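Local coordinates for protein pyruvate-formate lyase-activating enzyme (Bacteroides vulgatus ATCC 8482, PDB 3CAN) that belongs to the radical SAM superfamily of enzymes and has a parallel beta sheet flanked by helices, consistent with a TIM-barrel-like fold, at residues T39-R44 and E79-N84. Numbering follows the deposited sequence. Where two conformers were deposited one is given.
Sequences TTLLAR and ELILKN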
loop_
_atom_site.group_PDB
_atom_site.type_symbol
_atom_site.label_atom_id
_atom_site.label_comp_id
_atom_site.label_asym_id
_atom_site.label_seq_id
_atom_site.Cartn_x
_atom_site.Cartn_y
_atom_site.Cartn_z
ATOM N N THR A 39 -7.841 -0.092 -11.194
ATOM C CA THR A 39 -8.897 -0.215 -12.193
ATOM C C THR A 39 -9.464 -1.651 -12.260
ATOM O O THR A 39 -10.162 -2.014 -13.215
ATOM C CB THR A 39 -8.394 0.188 -13.597
ATOM O OG1 THR A 39 -7.316 -0.669 -13.980
ATOM C CG2 THR A 39 -7.931 1.666 -13.619
ATOM N N THR A 40 -9.179 -2.448 -11.236
ATOM C CA THR A 40 -9.592 -3.848 -11.202
ATOM C C THR A 40 -11.052 -4.008 -11.623
ATOM O O THR A 40 -11.362 -4.793 -12.525
ATOM C CB THR A 40 -9.386 -4.452 -9.804
ATOM O OG1 THR A 40 -8.020 -4.272 -9.371
ATOM C CG2 THR A 40 -9.741 -5.942 -9.793
ATOM N N LEU A 41 -11.935 -3.238 -10.989
ATOM C CA LEU A 41 -13.387 -3.392 -11.181
ATOM C C LEU A 41 -14.042 -2.434 -12.179
ATOM O O LEU A 41 -15.275 -2.327 -12.210
ATOM C CB LEU A 41 -14.088 -3.287 -9.828
ATOM C CG LEU A 41 -13.654 -4.321 -8.775
ATOM C CD1 LEU A 41 -14.310 -4.015 -7.429
ATOM C CD2 LEU A 41 -13.991 -5.738 -9.222
ATOM N N LEU A 42 -13.245 -1.753 -12.993
ATOM C CA LEU A 42 -13.780 -0.810 -13.980
ATOM C C LEU A 42 -14.467 -1.572 -15.103
ATOM O O LEU A 42 -13.852 -2.398 -15.773
ATOM C CB LEU A 42 -12.689 0.081 -14.575
ATOM C CG LEU A 42 -12.636 1.556 -14.214
ATOM C CD1 LEU A 42 -11.624 2.280 -15.100
ATOM C CD2 LEU A 42 -14.015 2.208 -14.288
ATOM N N ALA A 43 -15.748 -1.298 -15.287
ATOM C CA ALA A 43 -16.545 -2.023 -16.258
ATOM C C ALA A 43 -16.312 -1.542 -17.683
ATOM O O ALA A 43 -16.150 -2.363 -18.589
ATOM C CB ALA A 43 -18.014 -1.906 -15.909
ATOM N N ARG A 44 -16.269 -0.228 -17.886
ATOM C CA ARG A 44 -16.326 0.298 -19.241
ATOM C C ARG A 44 -14.959 0.655 -19.805
ATOM O O ARG A 44 -14.180 1.392 -19.204
ATOM C CB ARG A 44 -17.305 1.462 -19.314
ATOM C CG ARG A 44 -18.748 0.978 -19.170
ATOM C CD ARG A 44 -19.731 2.119 -19.078
ATOM N NE ARG A 44 -19.658 2.981 -20.252
ATOM C CZ ARG A 44 -19.072 4.175 -20.309
ATOM N NH1 ARG A 44 -18.483 4.724 -19.248
ATOM N NH2 ARG A 44 -19.088 4.840 -21.454
ATOM N N GLU A 79 -13.942 -12.464 -15.198
ATOM C CA GLU A 79 -13.922 -12.213 -16.636
ATOM C C GLU A 79 -13.542 -10.755 -16.970
ATOM O O GLU A 79 -12.679 -10.493 -17.828
ATOM C CB GLU A 79 -15.267 -12.608 -17.257
ATOM C CG GLU A 79 -15.421 -14.137 -17.515
ATOM C CD GLU A 79 -15.765 -14.997 -16.282
ATOM O OE1 GLU A 79 -15.726 -14.517 -15.146
ATOM O OE2 GLU A 79 -16.088 -16.189 -16.460
ATOM N N LEU A 80 -14.166 -9.805 -16.271
ATOM C CA LEU A 80 -13.875 -8.394 -16.474
ATOM C C LEU A 80 -12.462 -8.020 -16.037
ATOM O O LEU A 80 -11.807 -7.202 -16.678
ATOM C CB LEU A 80 -14.872 -7.539 -15.687
ATOM C CG LEU A 80 -14.641 -6.031 -15.732
ATOM C CD1 LEU A 80 -14.740 -5.536 -17.162
ATOM C CD2 LEU A 80 -15.646 -5.324 -14.841
ATOM N N ILE A 81 -12.003 -8.596 -14.934
ATOM C CA ILE A 81 -10.659 -8.318 -14.424
ATOM C C ILE A 81 -9.631 -8.694 -15.498
ATOM O O ILE A 81 -8.725 -7.923 -15.799
ATOM C CB ILE A 81 -10.365 -9.083 -13.096
ATOM C CG1 ILE A 81 -11.063 -8.419 -11.910
ATOM C CG2 ILE A 81 -8.862 -9.111 -12.786
ATOM C CD1 ILE A 81 -12.527 -8.460 -11.931
ATOM N N LEU A 82 -9.806 -9.870 -16.095
ATOM C CA LEU A 82 -8.875 -10.330 -17.120
ATOM C C LEU A 82 -8.938 -9.462 -18.376
ATOM O O LEU A 82 -7.918 -9.165 -18.980
ATOM C CB LEU A 82 -9.134 -11.800 -17.453
ATOM C CG LEU A 82 -8.940 -12.763 -16.272
ATOM C CD1 LEU A 82 -9.212 -14.213 -16.698
ATOM C CD2 LEU A 82 -7.546 -12.630 -15.675
ATOM N N LYS A 83 -10.139 -9.073 -18.773
ATOM C CA LYS A 83 -10.319 -8.157 -19.902
ATOM C C LYS A 83 -9.591 -6.832 -19.673
ATOM O O LYS A 83 -8.904 -6.323 -20.568
ATOM C CB LYS A 83 -11.813 -7.902 -20.115
ATOM C CG LYS A 83 -12.113 -7.004 -21.281
ATOM C CD LYS A 83 -13.599 -6.936 -21.596
ATOM C CE LYS A 83 -14.109 -8.221 -22.235
ATOM N NZ LYS A 83 -14.567 -9.218 -21.231
ATOM N N ASN A 84 -9.722 -6.286 -18.471
ATOM C CA ASN A 84 -9.078 -5.006 -18.130
ATOM C C ASN A 84 -7.557 -5.073 -18.139
ATOM O O ASN A 84 -6.882 -4.128 -18.573
ATOM C CB ASN A 84 -9.546 -4.517 -16.757
ATOM C CG ASN A 84 -10.941 -3.921 -16.791
ATOM O OD1 ASN A 84 -11.495 -3.671 -17.873
ATOM N ND2 ASN A 84 -11.547 -3.743 -15.608
#
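Thr39 O receives a weak hydrogen bond from the side-chain amide of Asn84, where the loop after strand 35-38 meets the first turns of helix 79-90. The site lies at the C-terminal end of that strand, in the parallel beta sheet of an alpha/beta fold, consistent with the radical SAM family. Thr39 also opens a type I beta turn, which its O closes by accepting a bond from Leu42 N at 3.1 Å.

Thr40 meets the helix through both its methyl and its carbonyl. Thr40 CG2 stands anti to the backbone N and reaches Ile81 CG1 at 3.5 Å, the two side chains crossing at a slant. This torsion sets OG1 beside the backbone N, and the hydroxyl is hydrogen-bonded to Asp38 OD1 and to the backbone Asp61 N. Thr40 O accepts a hydrogen bond from Asn84 ND2 at 3.3 Å. The donor stands above the carbonyl plane, off the lone pairs.

Leu41 starts out away from the helix, but its end bends back. Leu41 CD2 comes to 4.1 Å from Ile81 CD1, and the two side chains run alongside each other in the same direction.

Leu42 turns its side chain against helix 45-53, touching Val48 and Val51, and offers its carbonyl to helix 79-90. The isobutyl group of Leu80 packs on this oxygen, with Leu80 CD1 3.5 Å from Leu42 O. Ala43 follows at the solvent-exposed margin, its CA 3.7 Å from Leu80 CD2.

Asn84 ND2 points its two hydrogens at Leu42 O and Thr40 O, which should fix the rotation of this buried amide. The straightest bond goes to Leu42 O: Asn84 ND2 lies 2.7 Å away, on a lone pair in the carbonyl plane, with an N-H...O angle of 162°.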